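Local coordinates for protein octaprenyl Pyrophosphate Synthase (Helicobacter pylori, PDB 3TC1) that probably catalyses the repeated condensation of isopentenyl pyrophosphate with an allylic pyrophosphate, building up octaprenyl pyrophosphate in a magnesium-dependent reaction, at residues Q197-L202 / Q300-R305; I158-T163 / F192-Q197. One frame throughout, in Å; residues are numbered along the deposited sequence.

Helix 182-205 takes part in both contacts and offers each a different face. In contact 2 it crosses 158-163 of helix 152-177; in contact 1, directly further along, it meets the C-terminal end of the modelled chain at 300-305. The two centres lie 11 Å apart and the contacts touch: V302 CG2 sits 3.9 Å from F196 CA, and I198 CG1 is 3.9 Å from L159 CD2. Q197 belongs to both. Its side chain lies about 5 Å from the bound magnesium ion, and its amide joins the two contacts: OE1 accepts from T163 and NE2 donates to D201, next to D200, which binds the metal directly.

Contact 1 (Q197-L202 / Q300-R305); sequences QIIDDL and QDVISR. With MG (magnesium ion), chain D.
The second aspartate-rich motif of the polyprenyl synthases, the DDxxD sequence that begins at D200, lies on a helix whose rear face, through I199 and L202, packs on V302, I303 and R305 at the end of the modelled chain. I199 carries most of this contact. I199 CG2 lies 3.5 Å from the carbonyl oxygen V302 O, while I199 CG1, turned beside its own backbone N (chi1 -67°), passes 4.0 Å from V302 CG2. Beyond it, I199 CD1 meets I303 CD1 end to end at 3.9 Å, the two side chains crossing at about a right angle. One helical turn on, L202 CD2 comes within 3.4 Å of R305 NH1. That arginine is poorly ordered, so the position of NH1, buried without a modelled polar partner, deserves little weight. No hydrogen bond joins the two segments. The polar chemistry is on the front of the helix, where D200 OD2 binds magnesium at 2.2 Å and five waters complete a six-coordinate shell. One of these waters donates to D201 OD1 at 2.7 Å, which places D201 in the second shell. Q197 NE2 also donates to D201 OD1, at 2.9 Å with a bent N-H...O angle of 147°. It approaches from above the carboxylate plane, while the acceptor lies in the plane of the amide; a weak second bond reaches D200 OD2. Y155 holds the other oxygen of D201. One helix thus divides its labour: greasy residues seat it against the C-terminal end, while D200, with D201 behind a water, holds the metal at the probable pyrophosphate site.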
loop_
_atom_site.group_PDB
_atom_site.type_symbol
_atom_site.label_atom_id
_atom_site.label_comp_id
_atom_site.label_asym_id
_atom_site.label_seq_id
_atom_site.Cartn_x
_atom_site.Cartn_y
_atom_site.Cartn_z
ATOM N N GLN B 197 -0.184 -14.547 -18.208
ATOM C CA GLN B 197 0.341 -15.178 -17.003
ATOM C C GLN B 197 0.605 -16.670 -17.181
ATOM O O GLN B 197 1.492 -17.225 -16.535
ATOM C CB GLN B 197 -0.603 -14.959 -15.820
ATOM C CG GLN B 197 -0.001 -15.371 -14.476
ATOM C CD GLN B 197 1.320 -14.672 -14.195
ATOM O OE1 GLN B 197 1.394 -13.441 -14.185
ATOM N NE2 GLN B 197 2.370 -15.454 -13.966
ATOM N N ILE B 198 -0.167 -17.327 -18.040
ATOM C CA ILE B 198 0.052 -18.751 -18.277
ATOM C C ILE B 198 1.405 -18.910 -18.983
ATOM O O ILE B 198 2.211 -19.770 -18.614
ATOM C CB ILE B 198 -1.083 -19.357 -19.139
ATOM C CG1 ILE B 198 -2.381 -19.390 -18.325
ATOM C CG2 ILE B 198 -0.729 -20.784 -19.566
ATOM C CD1 ILE B 198 -3.615 -19.735 -19.151
ATOM N N ILE B 199 1.659 -18.059 -19.977
ATOM C CA ILE B 199 2.920 -18.100 -20.715
ATOM C C ILE B 199 4.074 -17.732 -19.784
ATOM O O ILE B 199 5.188 -18.253 -19.909
ATOM C CB ILE B 199 2.910 -17.120 -21.919
ATOM C CG1 ILE B 199 1.900 -17.592 -22.968
ATOM C CG2 ILE B 199 4.307 -17.001 -22.517
ATOM C CD1 ILE B 199 2.153 -18.998 -23.495
ATOM N N ASP B 200 3.810 -16.831 -18.848
ATOM C CA ASP B 200 4.850 -16.437 -17.914
ATOM C C ASP B 200 5.196 -17.625 -17.022
ATOM O O ASP B 200 6.368 -17.895 -16.759
ATOM C CB ASP B 200 4.399 -15.271 -17.051
ATOM C CG ASP B 200 5.458 -14.856 -16.069
ATOM O OD1 ASP B 200 6.462 -14.246 -16.499
ATOM O OD2 ASP B 200 5.289 -15.162 -14.873
ATOM N N ASP B 201 4.176 -18.341 -16.560
ATOM C CA ASP B 201 4.415 -19.510 -15.718
ATOM C C ASP B 201 5.129 -20.574 -16.549
ATOM O O ASP B 201 5.966 -21.323 -16.044
ATOM C CB ASP B 201 3.092 -20.076 -15.188
ATOM C CG ASP B 201 2.461 -19.194 -14.118
ATOM O OD1 ASP B 201 3.104 -18.197 -13.714
ATOM O OD2 ASP B 201 1.328 -19.505 -13.674
ATOM N N LEU B 202 4.799 -20.630 -17.835
ATOM C CA LEU B 202 5.411 -21.603 -18.725
ATOM C C LEU B 202 6.901 -21.293 -18.895
ATOM O O LEU B 202 7.744 -22.187 -18.807
ATOM C CB LEU B 202 4.691 -21.592 -20.079
ATOM C CG LEU B 202 5.107 -22.645 -21.109
ATOM C CD1 LEU B 202 4.991 -24.034 -20.500
ATOM C CD2 LEU B 202 4.221 -22.529 -22.344
ATOM N N GLN B 300 -0.833 -11.837 -30.339
ATOM C CA GLN B 300 -0.275 -12.967 -31.073
ATOM C C GLN B 300 1.135 -13.266 -30.577
ATOM O O GLN B 300 1.514 -14.425 -30.417
ATOM C CB GLN B 300 -0.229 -12.654 -32.573
ATOM C CG GLN B 300 -1.576 -12.288 -33.171
ATOM C CD GLN B 300 -1.467 -11.768 -34.594
ATOM O OE1 GLN B 300 -0.643 -10.903 -34.891
ATOM N NE2 GLN B 300 -2.311 -12.287 -35.480
ATOM N N ASP B 301 1.898 -12.208 -30.324
ATOM C CA ASP B 301 3.279 -12.330 -29.869
ATOM C C ASP B 301 3.465 -12.924 -28.477
ATOM O O ASP B 301 4.504 -13.517 -28.191
ATOM C CB ASP B 301 3.962 -10.964 -29.932
ATOM C CG ASP B 301 4.115 -10.459 -31.350
ATOM O OD1 ASP B 301 3.569 -11.107 -32.271
ATOM O OD2 ASP B 301 4.776 -9.416 -31.541
ATOM N N VAL B 302 2.480 -12.763 -27.602
ATOM C CA VAL B 302 2.615 -13.318 -26.260
ATOM C C VAL B 302 2.657 -14.842 -26.301
ATOM O O VAL B 302 3.333 -15.477 -25.496
ATOM C CB VAL B 302 1.455 -12.882 -25.336
ATOM C CG1 VAL B 302 0.128 -13.013 -26.065
ATOM C CG2 VAL B 302 1.443 -13.749 -24.076
ATOM N N ILE B 303 1.938 -15.422 -27.255
ATOM C CA ILE B 303 1.874 -16.873 -27.391
ATOM C C ILE B 303 3.113 -17.537 -28.000
ATOM O O ILE B 303 3.336 -18.734 -27.807
ATOM C CB ILE B 303 0.618 -17.285 -28.197
ATOM C CG1 ILE B 303 -0.618 -17.192 -27.299
ATOM C CG2 ILE B 303 0.770 -18.707 -28.741
ATOM C CD1 ILE B 303 -0.620 -18.209 -26.167
ATOM N N SER B 304 3.923 -16.772 -28.720
ATOM C CA SER B 304 5.127 -17.327 -29.336
ATOM C C SER B 304 6.352 -16.992 -28.491
ATOM O O SER B 304 7.333 -16.450 -28.999
ATOM C CB SER B 304 5.314 -16.757 -30.742
ATOM O OG SER B 304 4.070 -16.574 -31.394
ATOM N N ARG B 305 6.282 -17.318 -27.203
ATOM C CA ARG B 305 7.368 -17.054 -26.262
ATOM C C ARG B 305 7.421 -15.601 -25.821
ATOM O O ARG B 305 6.424 -15.053 -25.348
ATOM C CB ARG B 305 8.714 -17.478 -26.865
ATOM C CG ARG B 305 8.775 -18.969 -27.100
ATOM C CD ARG B 305 8.002 -19.629 -25.978
ATOM N NE ARG B 305 7.956 -21.079 -26.029
ATOM C CZ ARG B 305 7.440 -21.817 -25.055
ATOM N NH1 ARG B 305 6.940 -21.223 -23.981
ATOM N NH2 ARG B 305 7.433 -23.138 -25.145
HETATM MG MG MG D . 6.884 -15.842 -13.459
HETATM O O HOH W 1 8.097 -16.944 -15.334
HETATM O O HOH W 2 8.335 -14.112 -13.849
HETATM O O HOH W 3 5.604 -17.642 -12.997
HETATM O O HOH W 4 8.281 -16.720 -11.777
HETATM O O HOH W 5 5.377 -14.714 -11.806
#

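Contact 2 (I158-T163 / F192-Q197)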
loop_
_atom_site.group_PDB
_atom_site.type_symbol
_atom_site.label_atom_id
_atom_site.label_comp_id
_atom_site.label_asym_id
_atom_site.label_seq_id
_atom_site.Cartn_x
_atom_site.Cartn_y
_atom_site.Cartn_z
ATOM N N ILE B 158 -6.272 -17.161 -8.409
ATOM C CA ILE B 158 -5.077 -16.366 -8.144
ATOM C C ILE B 158 -4.613 -15.639 -9.402
ATOM O O ILE B 158 -4.302 -14.449 -9.353
ATOM C CB ILE B 158 -3.922 -17.249 -7.613
ATOM C CG1 ILE B 158 -4.296 -17.805 -6.236
ATOM C CG2 ILE B 158 -2.625 -16.444 -7.559
ATOM C CD1 ILE B 158 -3.298 -18.808 -5.667
ATOM N N LEU B 159 -4.567 -16.351 -10.527
ATOM C CA LEU B 159 -4.139 -15.735 -11.781
ATOM C C LEU B 159 -5.029 -14.557 -12.147
ATOM O O LEU B 159 -4.542 -13.507 -12.571
ATOM C CB LEU B 159 -4.157 -16.753 -12.928
ATOM C CG LEU B 159 -2.766 -17.176 -13.409
ATOM C CD1 LEU B 159 -2.075 -17.907 -12.275
ATOM C CD2 LEU B 159 -2.853 -18.065 -14.651
ATOM N N GLU B 160 -6.334 -14.742 -11.986
ATOM C CA GLU B 160 -7.302 -13.696 -12.294
ATOM C C GLU B 160 -7.140 -12.489 -11.365
ATOM O O GLU B 160 -7.135 -11.335 -11.816
ATOM C CB GLU B 160 -8.720 -14.260 -12.177
ATOM C CG GLU B 160 -9.071 -15.300 -13.229
ATOM C CD GLU B 160 -10.218 -16.200 -12.794
ATOM O OE1 GLU B 160 -10.981 -15.792 -11.895
ATOM O OE2 GLU B 160 -10.363 -17.311 -13.351
ATOM N N ASP B 161 -7.005 -12.754 -10.070
ATOM C CA ASP B 161 -6.846 -11.678 -9.096
ATOM C C ASP B 161 -5.509 -10.954 -9.167
ATOM O O ASP B 161 -5.467 -9.723 -9.134
ATOM C CB ASP B 161 -7.044 -12.206 -7.670
ATOM C CG ASP B 161 -8.503 -12.424 -7.326
ATOM O OD1 ASP B 161 -9.368 -11.888 -8.049
ATOM O OD2 ASP B 161 -8.790 -13.112 -6.325
ATOM N N LYS B 162 -4.416 -11.707 -9.261
ATOM C CA LYS B 162 -3.088 -11.097 -9.303
ATOM C C LYS B 162 -2.633 -10.525 -10.636
ATOM O O LYS B 162 -1.802 -9.618 -10.662
ATOM C CB LYS B 162 -2.022 -12.089 -8.831
ATOM C CG LYS B 162 -2.004 -12.339 -7.341
ATOM C CD LYS B 162 -0.720 -13.048 -6.928
ATOM C CE LYS B 162 0.503 -12.191 -7.233
ATOM N NZ LYS B 162 1.777 -12.889 -6.909
ATOM N N THR B 163 -3.162 -11.040 -11.742
ATOM C CA THR B 163 -2.728 -10.556 -13.046
ATOM C C THR B 163 -3.785 -10.146 -14.062
ATOM O O THR B 163 -3.745 -9.037 -14.588
ATOM C CB THR B 163 -1.822 -11.606 -13.750
ATOM O OG1 THR B 163 -0.679 -11.882 -12.934
ATOM C CG2 THR B 163 -1.356 -11.091 -15.107
ATOM N N PHE B 192 -6.313 -11.558 -22.519
ATOM C CA PHE B 192 -4.897 -11.338 -22.797
ATOM C C PHE B 192 -4.116 -11.563 -21.506
ATOM O O PHE B 192 -3.030 -12.138 -21.521
ATOM C CB PHE B 192 -4.643 -9.902 -23.279
ATOM C CG PHE B 192 -3.181 -9.578 -23.464
ATOM C CD1 PHE B 192 -2.552 -9.788 -24.691
ATOM C CD2 PHE B 192 -2.416 -9.117 -22.394
ATOM C CE1 PHE B 192 -1.183 -9.546 -24.848
ATOM C CE2 PHE B 192 -1.047 -8.874 -22.542
ATOM C CZ PHE B 192 -0.431 -9.091 -23.773
ATOM N N GLY B 193 -4.677 -11.084 -20.395
ATOM C CA GLY B 193 -4.037 -11.229 -19.099
ATOM C C GLY B 193 -3.916 -12.679 -18.664
ATOM O O GLY B 193 -2.912 -13.072 -18.070
ATOM N N MET B 194 -4.941 -13.473 -18.950
ATOM C CA MET B 194 -4.921 -14.892 -18.602
ATOM C C MET B 194 -3.826 -15.585 -19.417
ATOM O O MET B 194 -3.008 -16.323 -18.868
ATOM C CB MET B 194 -6.283 -15.543 -18.903
ATOM C CG MET B 194 -7.429 -15.075 -17.994
ATOM S SD MET B 194 -7.143 -15.401 -16.235
ATOM C CE MET B 194 -7.646 -17.117 -16.113
ATOM N N ALA B 195 -3.807 -15.340 -20.726
ATOM C CA ALA B 195 -2.797 -15.949 -21.590
ATOM C C ALA B 195 -1.398 -15.499 -21.164
ATOM O O ALA B 195 -0.465 -16.302 -21.090
ATOM C CB ALA B 195 -3.046 -15.568 -23.035
ATOM N N PHE B 196 -1.271 -14.210 -20.877
ATOM C CA PHE B 196 0.000 -13.635 -20.466
ATOM C C PHE B 196 0.613 -14.324 -19.247
ATOM O O PHE B 196 1.796 -14.648 -19.247
ATOM C CB PHE B 196 -0.164 -12.145 -20.157
ATOM C CG PHE B 196 1.078 -11.507 -19.605
ATOM C CD1 PHE B 196 2.152 -11.204 -20.437
ATOM C CD2 PHE B 196 1.194 -11.251 -18.242
ATOM C CE1 PHE B 196 3.325 -10.659 -19.920
ATOM C CE2 PHE B 196 2.365 -10.704 -17.715
ATOM C CZ PHE B 196 3.430 -10.410 -18.558
ATOM N N GLN B 197 -0.184 -14.547 -18.208
ATOM C CA GLN B 197 0.341 -15.178 -17.003
ATOM C C GLN B 197 0.605 -16.670 -17.181
ATOM O O GLN B 197 1.492 -17.225 -16.535
ATOM C CB GLN B 197 -0.603 -14.959 -15.820
ATOM C CG GLN B 197 -0.001 -15.371 -14.476
ATOM C CD GLN B 197 1.320 -14.672 -14.195
ATOM O OE1 GLN B 197 1.394 -13.441 -14.185
ATOM N NE2 GLN B 197 2.370 -15.454 -13.966
#
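L159 opens the contact by packing on the aliphatic part of Q197, where two core helices of the all-alpha prenyl synthase fold, 152-177 and 182-205, cross steeply. The local axes make an angle of 106° and approach to 9.7 Å. L159 CG lies 3.5 Å from Q197 CG, with both leucine methyls on the same side of that carbon, slightly farther off, so the branch point does the touching. E160 follows, and uses its own aliphatic stem: CG rests 3.6 Å from M194 SD and 3.7 Å from M194 CE. The methionine chain, bent at both chi2 and chi3, brings its sulfur and methyl up to the glutamate CG at an oblique crossing. W156 and A164 of the same helix as E160 also touch M194. The next two residues turn to helix 121-144, where D161 forms salt bridges to R133 and R136, and K162 forms one to E138. Across 160-163 the helix widens into a pi-type turn, at the end of which T163 faces the partner helix. Its two branches have separate jobs. The methyl CG2 sits 3.9 Å from G193 O and also reaches the edge of the F196 ring, near the ring plane, at CD2. G193 has no side chain, and the CA atoms of T163 and G193 come to 6.2 Å. The hydroxyl supplies the sole hydrogen bond between the segments. With CG anti to the backbone N (chi1 -170°) and the chain bent at chi2, the Q197 amide comes up to the threonine, and T163 OG1 donates to Q197 OE1 at 2.9 Å, 35° above the carbonyl plane.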